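Local coordinates for mitotic checkpoint control protein kinase BUB1 (Drosophila melanogaster, PDB 6JKK) that probably acts as an ATP-binding protein kinase of the mitotic checkpoint at the kinetochore, represented here by its kinase domain, at residues R42-P45 and N46-L49; N91-E94 and F95-C98; Y157-M160 and H161-Q165; L231-I235 and E236-G240. All coordinates share one frame; numbering follows the deposited sequence. Where two conformers were deposited one is given.

How the contacts relate
All four contacts are local, each made of two adjoining segments, so they follow one another in series and none nests within or crosses another. Contact 1 turns the loop after strand 34-36 into edge strand 47-51 of the N-lobe sheet. Contact 2 forms the first turns of helix 92-104, with nearest atoms about 12 Å from contact 1. Contact 3 lies in helix 156-175 of the C-lobe, and its centre is about 30 Å from that of contact 2, on the other side of the chain's centre. Contact 4 turns a loop into the short helix 235-238, with its centre about 26 Å from those of contacts 2 and 3.

Contact 1: R42-P45 and N46-L49; sequences RLHP and NTHL
Thr47 turns back on His44 through its first torsion: with chi1 at 55°, OG1 sits between the residue's own backbone N and carbonyl carbon and faces the loop it has just left. From there it donates to the carbonyl, Thr47 OG1 to His44 O being 2.6 Å, with a C=O...donor angle of 153° and the hydroxyl slightly tilted from the carbonyl plane. Thr47 OG1 in turn accepts from a water, 2.7 Å away, and that water takes the backbone hydrogen of His44, its oxygen 2.9 Å from His44 N. Both the N-H and the C=O of His44 are therefore tied to one hydroxyl, the first through solvent.

The other branch, Thr47 CG2, comes to the edge of the imidazole near its plane and lies 4.2 Å from His44 CB. Over one face of that ring lies Pro45 CD, while a weak bond, 3.3 Å from His44 ND1 to Pro45 O, helps to fix the ring's rotation. Further along, Leu43 and Leu49 cross at about a right angle and meet through one methyl each, Leu43 CD2 to Leu49 CD2 4.1 Å.

The turn ends in a G1 beta bulge: Asn46, in the left-handed region with positive phi, and Thr47 both face Val58. Strand 47-51 thus joins strand 54-64 as an outermost strand of the N-lobe sheet, Leu43 and Leu49 pack on Leu84 of strand 80-87, and Pro45 reaches Tyr71 of strand 68-75.

Contact 2: N91-E94 and F95-C98; sequences NYWE and FYIC
Ile97 lies under the indole of Trp93 in a CH-pi contact, its CG1 4.0 Å from the centroid of the five-membered ring and 25° off the ring normal. Tyr96 comes to the same face over the six-membered ring, Trp93 CZ3 to Tyr96 CD2 3.9 Å. The side chains of Trp93 and Tyr96 run side by side, the indole six-membered ring and the tyrosine ring at 34°, an oblique pairing. Trp93 reaches both neighbours because its CG is anti to the backbone N (chi1 -179°).

Backbone bonds hold the turn: Ile97 N to Trp93 O is 2.9 Å, and Tyr96 N to Tyr92 O and Cys98 N to Glu94 O complete the i to i+4 ladder. Asn91 is the N-cap, its OD1 2.9 Å from Glu94 N, the Glu94 N-H coming from well above the plane of the Asn91 side-chain carbonyl.

Among the polar ends, Trp93 NE1 bonds Ser211 O and Tyr96 OH bonds Asp213. Glu94 OE2 forms a salt bridge with Lys85, the predicted ATP-binding lysine, and bonds a glycerol; this is the lysine–glutamate pair of helix C in kinases.

Helix 12-21 packs on Tyr92, Trp93 and Tyr96, helix 24-28 on Tyr92 and Phe95; strand 119-122 meets Phe95, and Phe208 of the Asp-Phe-Gly motif touches Ile97 and Cys98.

Contact 3: Y157-M160 and H161-Q165; sequences YVVM and HLSCQ
Two donors of Ser163 grip one carbonyl on helix 156-175, the helix that corresponds to helix E of the kinase C-lobe. Ser163 OG lies 2.8 Å from Val159 O and Ser163 N also 2.8 Å from Val159 O, the ordinary i to i+4 bond doubled by the side chain. The two reach the oxygen differently: the amide is moderately tilted, whereas the hydroxyl stands 43° out of the carbonyl plane. That follows from chi1 of -64°, which sets OG beside the serine's own N and turns it back up the helix.

On the segment 161-165, Gln165 NE2 donates to His161 ND1 at 2.9 Å, arriving at the edge of the imidazole and within its plane. Gln165 OE1 bonds Ser202 N, so both ends of the amide are used and its flip is fixed.

Without the hydroxyl, as with an alanine here in place of Ser163, Val159 O is likely to keep the amide as its one donor from this residue, and a small gap to open beside Val159 CG1 and Trp291 of helix 288-299.

Outward from these bonds the contacts are apolar. Val158 CG1 approaches Leu162 CD1 at 4.3 Å, and Val158 also touches helix 325-339. Met160, extended beyond CG, touches Trp291 and also Leu317 of helix 310-322, and lays its methyl on the ring of Tyr157, with Met160 CE 3.5 Å above the centre of the Tyr157 face.

Contact 4: L231-I235 and E236-G240; sequences LFKCI and EMRTG
Arg238 reaches back over Lys233 and meets it at two levels. Its aliphatic part lies against the lysine chain, Arg238 CG to Lys233 CB 3.7 Å, and the guanidinium edge then turns to the backbone, Arg238 NH1 to Lys233 O 2.7 Å, a weak bond because the N-H...O angle is just 126°. A bend at chi3 (118°) swings the guanidinium round to that carbonyl. One residue on, Thr239 OG1 donates to Ile235 O at 2.7 Å, the hydroxyl 30° from the carbonyl plane.

The sulfur groups form another patch: Cys234 SG touches Met237 CG at 3.7 Å, and Cys234 N points a weak hydrogen bond at Met237 SD. Behind them the chain closes with Arg238 N to Cys234 O, 3.3 Å, and with weaker bonds from Met237 N to Cys234 O and from Arg238 N to Ile235 O.

This is the start of the short, weakly bonded helix 235-238, which lies just ahead of helix 246-261 and probably corresponds to helix EF of protein kinases. At its first turn a water bridges the segments, 2.9 Å from Ile235 N and 2.7 Å from Glu236 OE1.

Were Arg238 cut back to an alanine, Lys233 O would probably lose its guanidinium donor, and Lys233 CB and CD the methylene that lies against them. In the second shell, Asp230 holds Lys233 NZ in a salt bridge, and Tyr250 OH bonds Leu231 O and, weakly, Arg238 NH1. Trp276 of strand 276-278 packs on Ile235, Arg238 and Thr239, while Leu247 lies against Cys234 and Met237.

Contact 1: R42-P45 and N46-L49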
loop_
_atom_site.group_PDB
_atom_site.type_symbol
_atom_site.label_atom_id
_atom_site.label_comp_id
_atom_site.label_asym_id
_atom_site.label_seq_id
_atom_site.Cartn_x
_atom_site.Cartn_y
_atom_site.Cartn_z
ATOM N N ARG A 42 1.050 23.883 -11.882
ATOM C CA ARG A 42 1.661 22.611 -12.226
ATOM C C ARG A 42 3.024 22.533 -11.538
ATOM O O ARG A 42 3.794 23.490 -11.576
ATOM C CB ARG A 42 1.801 22.508 -13.750
ATOM C CG ARG A 42 2.095 21.115 -14.277
ATOM C CD ARG A 42 1.961 21.071 -15.799
ATOM N NE ARG A 42 0.562 21.040 -16.226
ATOM C CZ ARG A 42 -0.040 19.962 -16.722
ATOM N NH1 ARG A 42 0.639 18.831 -16.863
ATOM N NH2 ARG A 42 -1.317 20.014 -17.084
ATOM N N LEU A 43 3.308 21.418 -10.875
ATOM C CA LEU A 43 4.599 21.251 -10.220
ATOM C C LEU A 43 5.707 21.280 -11.262
ATOM O O LEU A 43 5.553 20.731 -12.351
ATOM C CB LEU A 43 4.646 19.928 -9.448
ATOM C CG LEU A 43 3.805 19.820 -8.170
ATOM C CD1 LEU A 43 3.809 18.387 -7.642
ATOM C CD2 LEU A 43 4.322 20.768 -7.110
ATOM N N HIS A 44 6.820 21.929 -10.935
ATOM C CA HIS A 44 7.945 22.005 -11.858
ATOM C C HIS A 44 9.256 21.864 -11.091
ATOM O O HIS A 44 9.388 22.390 -9.985
ATOM C CB HIS A 44 7.907 23.330 -12.624
ATOM C CG HIS A 44 8.714 23.324 -13.882
ATOM N ND1 HIS A 44 10.040 23.706 -13.917
ATOM C CD2 HIS A 44 8.391 22.979 -15.150
ATOM C CE1 HIS A 44 10.495 23.599 -15.151
ATOM N NE2 HIS A 44 9.514 23.159 -15.921
ATOM N N PRO A 45 10.227 21.143 -11.667
ATOM C CA PRO A 45 11.506 20.933 -10.973
ATOM C C PRO A 45 12.241 22.228 -10.619
ATOM O O PRO A 45 12.088 23.233 -11.310
ATOM C CB PRO A 45 12.325 20.122 -11.991
ATOM C CG PRO A 45 11.625 20.315 -13.304
ATOM C CD PRO A 45 10.182 20.437 -12.960
ATOM N N ASN A 46 13.022 22.187 -9.541
ATOM C CA ASN A 46 13.864 23.310 -9.121
ATOM C C ASN A 46 13.114 24.605 -8.827
ATOM O O ASN A 46 13.561 25.692 -9.196
ATOM C CB ASN A 46 14.984 23.560 -10.130
ATOM C CG ASN A 46 16.353 23.263 -9.559
ATOM O OD1 ASN A 46 17.028 24.152 -9.039
ATOM N ND2 ASN A 46 16.770 22.004 -9.646
ATOM N N THR A 47 11.977 24.478 -8.153
ATOM C CA THR A 47 11.165 25.623 -7.775
ATOM C C THR A 47 10.855 25.555 -6.293
ATOM O O THR A 47 11.422 24.742 -5.559
ATOM C CB THR A 47 9.826 25.641 -8.529
ATOM O OG1 THR A 47 9.142 24.399 -8.317
ATOM C CG2 THR A 47 10.054 25.843 -10.013
ATOM N N HIS A 48 9.940 26.410 -5.857
ATOM C CA HIS A 48 9.484 26.371 -4.483
ATOM C C HIS A 48 7.969 26.407 -4.422
ATOM O O HIS A 48 7.302 26.843 -5.363
ATOM C CB HIS A 48 10.093 27.514 -3.672
ATOM C CG HIS A 48 11.586 27.463 -3.595
ATOM N ND1 HIS A 48 12.397 27.795 -4.661
ATOM C CD2 HIS A 48 12.418 27.104 -2.590
ATOM C CE1 HIS A 48 13.661 27.646 -4.312
ATOM N NE2 HIS A 48 13.703 27.230 -3.058
ATOM N N LEU A 49 7.435 25.939 -3.304
ATOM C CA LEU A 49 6.001 25.831 -3.126
ATOM C C LEU A 49 5.705 26.182 -1.687
ATOM O O LEU A 49 6.436 25.778 -0.780
ATOM C CB LEU A 49 5.548 24.396 -3.413
ATOM C CG LEU A 49 4.061 24.082 -3.242
ATOM C CD1 LEU A 49 3.255 24.942 -4.180
ATOM C CD2 LEU A 49 3.775 22.624 -3.502
HETATM O O HOH W 1 6.635 23.534 -8.553
#

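Contact 2: N91-E94 and F95-C98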
loop_
_atom_site.group_PDB
_atom_site.type_symbol
_atom_site.label_atom_id
_atom_site.label_comp_id
_atom_site.label_asym_id
_atom_site.label_seq_id
_atom_site.Cartn_x
_atom_site.Cartn_y
_atom_site.Cartn_z
ATOM N N ASN A 91 -8.225 15.446 -5.966
ATOM C CA ASN A 91 -8.618 14.206 -5.313
ATOM C C ASN A 91 -8.912 14.470 -3.837
ATOM O O ASN A 91 -8.040 14.318 -2.976
ATOM C CB ASN A 91 -7.537 13.134 -5.486
ATOM C CG ASN A 91 -8.042 11.737 -5.165
ATOM O OD1 ASN A 91 -8.999 11.567 -4.403
ATOM N ND2 ASN A 91 -7.403 10.728 -5.745
ATOM N N TYR A 92 -10.137 14.905 -3.555
ATOM C CA TYR A 92 -10.546 15.154 -2.177
ATOM C C TYR A 92 -10.597 13.832 -1.431
ATOM O O TYR A 92 -10.259 13.761 -0.247
ATOM C CB TYR A 92 -11.923 15.814 -2.137
ATOM C CG TYR A 92 -11.965 17.184 -2.772
ATOM C CD1 TYR A 92 -11.577 18.311 -2.059
ATOM C CD2 TYR A 92 -12.392 17.351 -4.086
ATOM C CE1 TYR A 92 -11.616 19.564 -2.633
ATOM C CE2 TYR A 92 -12.438 18.606 -4.668
ATOM C CZ TYR A 92 -12.042 19.703 -3.933
ATOM O OH TYR A 92 -12.069 20.958 -4.492
ATOM N N TRP A 93 -11.018 12.786 -2.136
ATOM C CA TRP A 93 -11.230 11.473 -1.531
ATOM C C TRP A 93 -9.976 10.929 -0.867
ATOM O O TRP A 93 -10.033 10.384 0.239
ATOM C CB TRP A 93 -11.738 10.490 -2.588
ATOM C CG TRP A 93 -12.022 9.113 -2.057
ATOM C CD1 TRP A 93 -11.269 7.979 -2.246
ATOM C CD2 TRP A 93 -13.138 8.724 -1.249
ATOM N NE1 TRP A 93 -11.858 6.911 -1.601
ATOM C CE2 TRP A 93 -13.005 7.344 -0.986
ATOM C CE3 TRP A 93 -14.239 9.411 -0.724
ATOM C CZ2 TRP A 93 -13.939 6.641 -0.217
ATOM C CZ3 TRP A 93 -15.158 8.713 0.036
ATOM C CH2 TRP A 93 -15.006 7.344 0.283
ATOM N N GLU A 94 -8.841 11.070 -1.541
ATOM C CA GLU A 94 -7.581 10.613 -0.972
ATOM C C GLU A 94 -7.288 11.285 0.378
ATOM O O GLU A 94 -6.861 10.621 1.329
ATOM C CB GLU A 94 -6.439 10.843 -1.961
ATOM C CG GLU A 94 -5.071 10.519 -1.402
ATOM C CD GLU A 94 -4.011 10.560 -2.471
ATOM O OE1 GLU A 94 -4.350 10.887 -3.628
ATOM O OE2 GLU A 94 -2.849 10.260 -2.151
ATOM N N PHE A 95 -7.547 12.589 0.465
ATOM C CA PHE A 95 -7.338 13.349 1.693
ATOM C C PHE A 95 -8.282 12.805 2.768
ATOM O O PHE A 95 -7.862 12.567 3.905
ATOM C CB PHE A 95 -7.574 14.850 1.436
ATOM C CG PHE A 95 -7.046 15.767 2.521
ATOM C CD1 PHE A 95 -6.103 15.328 3.445
ATOM C CD2 PHE A 95 -7.518 17.079 2.620
ATOM C CE1 PHE A 95 -5.627 16.183 4.445
ATOM C CE2 PHE A 95 -7.050 17.940 3.611
ATOM C CZ PHE A 95 -6.108 17.494 4.528
ATOM N N TYR A 96 -9.543 12.572 2.403
ATOM C CA TYR A 96 -10.514 12.006 3.346
ATOM C C TYR A 96 -10.048 10.676 3.947
ATOM O O TYR A 96 -10.045 10.517 5.168
ATOM C CB TYR A 96 -11.894 11.819 2.689
ATOM C CG TYR A 96 -12.805 10.908 3.503
ATOM C CD1 TYR A 96 -13.476 11.384 4.625
ATOM C CD2 TYR A 96 -12.978 9.568 3.155
ATOM C CE1 TYR A 96 -14.292 10.548 5.384
ATOM C CE2 TYR A 96 -13.796 8.723 3.908
ATOM C CZ TYR A 96 -14.450 9.222 5.016
ATOM O OH TYR A 96 -15.266 8.400 5.766
ATOM N N ILE A 97 -9.668 9.729 3.091
ATOM C CA ILE A 97 -9.225 8.416 3.565
ATOM C C ILE A 97 -8.050 8.545 4.536
ATOM O O ILE A 97 -8.045 7.934 5.609
ATOM C CB ILE A 97 -8.820 7.479 2.397
ATOM C CG1 ILE A 97 -10.038 7.101 1.539
ATOM C CG2 ILE A 97 -8.105 6.233 2.937
ATOM C CD1 ILE A 97 -11.146 6.346 2.288
ATOM N N CYS A 98 -7.060 9.349 4.163
ATOM C CA CYS A 98 -5.859 9.504 4.977
ATOM C C CYS A 98 -6.166 10.124 6.325
ATOM O O CYS A 98 -5.633 9.697 7.350
ATOM C CB CYS A 98 -4.821 10.348 4.247
ATOM S SG CYS A 98 -4.022 9.459 2.920
#

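Contact 3: Y157-M160 and H161-Q165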
loop_
_atom_site.group_PDB
_atom_site.type_symbol
_atom_site.label_atom_id
_atom_site.label_comp_id
_atom_site.label_asym_id
_atom_site.label_seq_id
_atom_site.Cartn_x
_atom_site.Cartn_y
_atom_site.Cartn_z
ATOM N N TYR A 157 13.955 -15.726 3.222
ATOM C CA TYR A 157 13.693 -15.367 4.615
ATOM C C TYR A 157 13.511 -13.862 4.799
ATOM O O TYR A 157 12.700 -13.426 5.624
ATOM C CB TYR A 157 14.764 -15.961 5.535
ATOM C CG TYR A 157 14.576 -17.450 5.701
ATOM C CD1 TYR A 157 15.050 -18.344 4.744
ATOM C CD2 TYR A 157 13.889 -17.962 6.791
ATOM C CE1 TYR A 157 14.864 -19.707 4.886
ATOM C CE2 TYR A 157 13.697 -19.321 6.939
ATOM C CZ TYR A 157 14.181 -20.185 5.985
ATOM O OH TYR A 157 13.979 -21.538 6.145
ATOM N N VAL A 158 14.230 -13.067 4.012
ATOM C CA VAL A 158 13.955 -11.626 3.978
ATOM C C VAL A 158 12.519 -11.387 3.504
ATOM O O VAL A 158 11.807 -10.538 4.052
ATOM C CB VAL A 158 14.968 -10.860 3.096
ATOM C CG1 VAL A 158 14.549 -9.412 2.936
ATOM C CG2 VAL A 158 16.350 -10.921 3.713
ATOM N N VAL A 159 12.078 -12.156 2.509
ATOM C CA VAL A 159 10.700 -12.020 2.030
ATOM C C VAL A 159 9.696 -12.417 3.124
ATOM O O VAL A 159 8.664 -11.760 3.291
ATOM C CB VAL A 159 10.442 -12.807 0.721
ATOM C CG1 VAL A 159 8.992 -12.644 0.267
ATOM C CG2 VAL A 159 11.395 -12.338 -0.392
ATOM N N MET A 160 9.999 -13.472 3.879
ATOM C CA MET A 160 9.122 -13.861 4.984
ATOM C C MET A 160 8.980 -12.726 5.989
ATOM O O MET A 160 7.881 -12.464 6.500
ATOM C CB MET A 160 9.666 -15.083 5.717
ATOM C CG MET A 160 9.778 -16.321 4.886
ATOM S SD MET A 160 10.276 -17.644 5.985
ATOM C CE MET A 160 10.910 -18.790 4.762
ATOM N N HIS A 161 10.095 -12.058 6.283
ATOM C CA HIS A 161 10.098 -10.958 7.255
ATOM C C HIS A 161 9.241 -9.794 6.765
ATOM O O HIS A 161 8.425 -9.237 7.522
ATOM C CB HIS A 161 11.535 -10.490 7.510
ATOM C CG HIS A 161 11.709 -9.700 8.775
ATOM N ND1 HIS A 161 11.199 -8.431 8.936
ATOM C CD2 HIS A 161 12.359 -9.995 9.927
ATOM C CE1 HIS A 161 11.515 -7.980 10.139
ATOM N NE2 HIS A 161 12.222 -8.909 10.757
ATOM N N LEU A 162 9.428 -9.427 5.499
ATOM C CA LEU A 162 8.657 -8.354 4.883
ATOM C C LEU A 162 7.179 -8.725 4.744
ATOM O O LEU A 162 6.311 -7.878 4.905
ATOM C CB LEU A 162 9.239 -7.993 3.511
ATOM C CG LEU A 162 10.621 -7.344 3.479
ATOM C CD1 LEU A 162 11.077 -7.100 2.041
ATOM C CD2 LEU A 162 10.605 -6.036 4.262
ATOM N N SER A 163 6.896 -9.989 4.444
ATOM C CA SER A 163 5.516 -10.460 4.338
ATOM C C SER A 163 4.786 -10.396 5.678
ATOM O O SER A 163 3.597 -10.070 5.744
ATOM C CB SER A 163 5.490 -11.893 3.806
ATOM O OG SER A 163 6.013 -11.944 2.495
ATOM N N CYS A 164 5.505 -10.726 6.743
ATOM C CA CYS A 164 4.952 -10.677 8.085
ATOM C C CYS A 164 4.555 -9.246 8.415
ATOM O O CYS A 164 3.507 -9.000 9.016
ATOM C CB CYS A 164 5.989 -11.182 9.087
ATOM S SG CYS A 164 5.343 -11.500 10.742
ATOM N N GLN A 165 5.402 -8.302 8.023
ATOM C CA GLN A 165 5.112 -6.893 8.243
ATOM C C GLN A 165 3.910 -6.427 7.436
ATOM O O GLN A 165 3.043 -5.721 7.962
ATOM C CB GLN A 165 6.321 -6.031 7.882
ATOM C CG GLN A 165 7.525 -6.214 8.785
ATOM C CD GLN A 165 8.683 -5.338 8.354
ATOM O OE1 GLN A 165 8.516 -4.134 8.168
ATOM N NE2 GLN A 165 9.855 -5.936 8.167
#

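Contact 4: L231-I235 and E236-G240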
loop_
_atom_site.group_PDB
_atom_site.type_symbol
_atom_site.label_atom_id
_atom_site.label_comp_id
_atom_site.label_asym_id
_atom_site.label_seq_id
_atom_site.Cartn_x
_atom_site.Cartn_y
_atom_site.Cartn_z
ATOM N N LEU A 231 -4.965 -8.846 -15.020
ATOM C CA LEU A 231 -3.906 -8.929 -14.015
ATOM C C LEU A 231 -4.382 -8.444 -12.647
ATOM O O LEU A 231 -3.951 -8.958 -11.610
ATOM C CB LEU A 231 -2.658 -8.150 -14.449
ATOM C CG LEU A 231 -1.551 -8.031 -13.388
ATOM C CD1 LEU A 231 -1.027 -9.407 -12.990
ATOM C CD2 LEU A 231 -0.405 -7.135 -13.835
ATOM N N PHE A 232 -5.277 -7.459 -12.643
ATOM C CA PHE A 232 -5.744 -6.871 -11.388
ATOM C C PHE A 232 -7.093 -7.422 -10.930
ATOM O O PHE A 232 -7.635 -6.990 -9.913
ATOM C CB PHE A 232 -5.761 -5.339 -11.475
ATOM C CG PHE A 232 -4.388 -4.729 -11.511
ATOM C CD1 PHE A 232 -3.877 -4.201 -12.688
ATOM C CD2 PHE A 232 -3.595 -4.714 -10.371
ATOM C CE1 PHE A 232 -2.608 -3.650 -12.723
ATOM C CE2 PHE A 232 -2.324 -4.169 -10.400
ATOM C CZ PHE A 232 -1.830 -3.636 -11.577
ATOM N N LYS A 233 -7.627 -8.377 -11.685
ATOM C CA LYS A 233 -8.833 -9.087 -11.271
ATOM C C LYS A 233 -8.537 -9.974 -10.063
ATOM O O LYS A 233 -7.756 -10.922 -10.175
ATOM C CB LYS A 233 -9.336 -9.990 -12.397
ATOM C CG LYS A 233 -10.321 -9.374 -13.380
ATOM C CD LYS A 233 -10.903 -10.496 -14.233
ATOM C CE LYS A 233 -11.918 -10.002 -15.241
ATOM N NZ LYS A 233 -12.361 -11.129 -16.112
ATOM N N CYS A 234 -9.158 -9.690 -8.919
ATOM C CA CYS A 234 -9.078 -10.626 -7.798
ATOM C C CYS A 234 -9.928 -11.856 -8.132
ATOM O O CYS A 234 -10.612 -11.887 -9.162
ATOM C CB CYS A 234 -9.485 -9.978 -6.460
ATOM S SG CYS A 234 -11.246 -9.557 -6.257
ATOM N N ILE A 235 -9.875 -12.874 -7.279
ATOM C CA ILE A 235 -10.514 -14.154 -7.585
ATOM C C ILE A 235 -12.033 -14.035 -7.744
ATOM O O ILE A 235 -12.633 -14.663 -8.624
ATOM C CB ILE A 235 -10.159 -15.215 -6.524
ATOM C CG1 ILE A 235 -8.648 -15.429 -6.494
ATOM C CG2 ILE A 235 -10.864 -16.531 -6.812
ATOM C CD1 ILE A 235 -8.072 -15.719 -7.862
ATOM N N GLU A 236 -12.650 -13.220 -6.896
ATOM C CA GLU A 236 -14.095 -13.013 -6.957
ATOM C C GLU A 236 -14.519 -12.353 -8.275
ATOM O O GLU A 236 -15.565 -12.681 -8.840
ATOM C CB GLU A 236 -14.560 -12.177 -5.756
ATOM C CG GLU A 236 -14.459 -12.901 -4.405
ATOM C CD GLU A 236 -13.032 -13.008 -3.877
ATOM O OE1 GLU A 236 -12.136 -12.317 -4.408
ATOM O OE2 GLU A 236 -12.811 -13.780 -2.921
ATOM N N MET A 237 -13.693 -11.431 -8.764
ATOM C CA MET A 237 -13.971 -10.731 -10.015
ATOM C C MET A 237 -13.888 -11.655 -11.226
ATOM O O MET A 237 -14.531 -11.405 -12.247
ATOM C CB MET A 237 -12.995 -9.574 -10.210
ATOM C CG MET A 237 -13.165 -8.426 -9.235
ATOM S SD MET A 237 -11.854 -7.225 -9.488
ATOM C CE MET A 237 -12.254 -6.044 -8.195
ATOM N N ARG A 238 -13.083 -12.707 -11.117
ATOM C CA ARG A 238 -12.928 -13.669 -12.209
ATOM C C ARG A 238 -14.083 -14.668 -12.247
ATOM O O ARG A 238 -14.313 -15.333 -13.260
ATOM C CB ARG A 238 -11.590 -14.410 -12.078
ATOM C CG ARG A 238 -10.359 -13.500 -12.134
ATOM C CD ARG A 238 -9.080 -14.233 -11.731
ATOM N NE ARG A 238 -8.091 -14.292 -12.808
ATOM C CZ ARG A 238 -6.994 -13.540 -12.865
ATOM N NH1 ARG A 238 -6.735 -12.660 -11.908
ATOM N NH2 ARG A 238 -6.152 -13.670 -13.881
ATOM N N THR A 239 -14.827 -14.750 -11.147
ATOM C CA THR A 239 -15.772 -15.846 -10.942
ATOM C C THR A 239 -17.192 -15.390 -10.611
ATOM O O THR A 239 -17.955 -16.130 -9.985
ATOM C CB THR A 239 -15.268 -16.798 -9.831
ATOM O OG1 THR A 239 -14.996 -16.049 -8.638
ATOM C CG2 THR A 239 -13.994 -17.496 -10.271
ATOM N N GLY A 240 -17.542 -14.178 -11.036
ATOM C CA GLY A 240 -18.881 -13.649 -10.835
ATOM C C GLY A 240 -19.331 -13.582 -9.384
ATOM O O GLY A 240 -20.480 -13.901 -9.071
HETATM O O HOH W 2 -9.466 -12.774 -4.421
#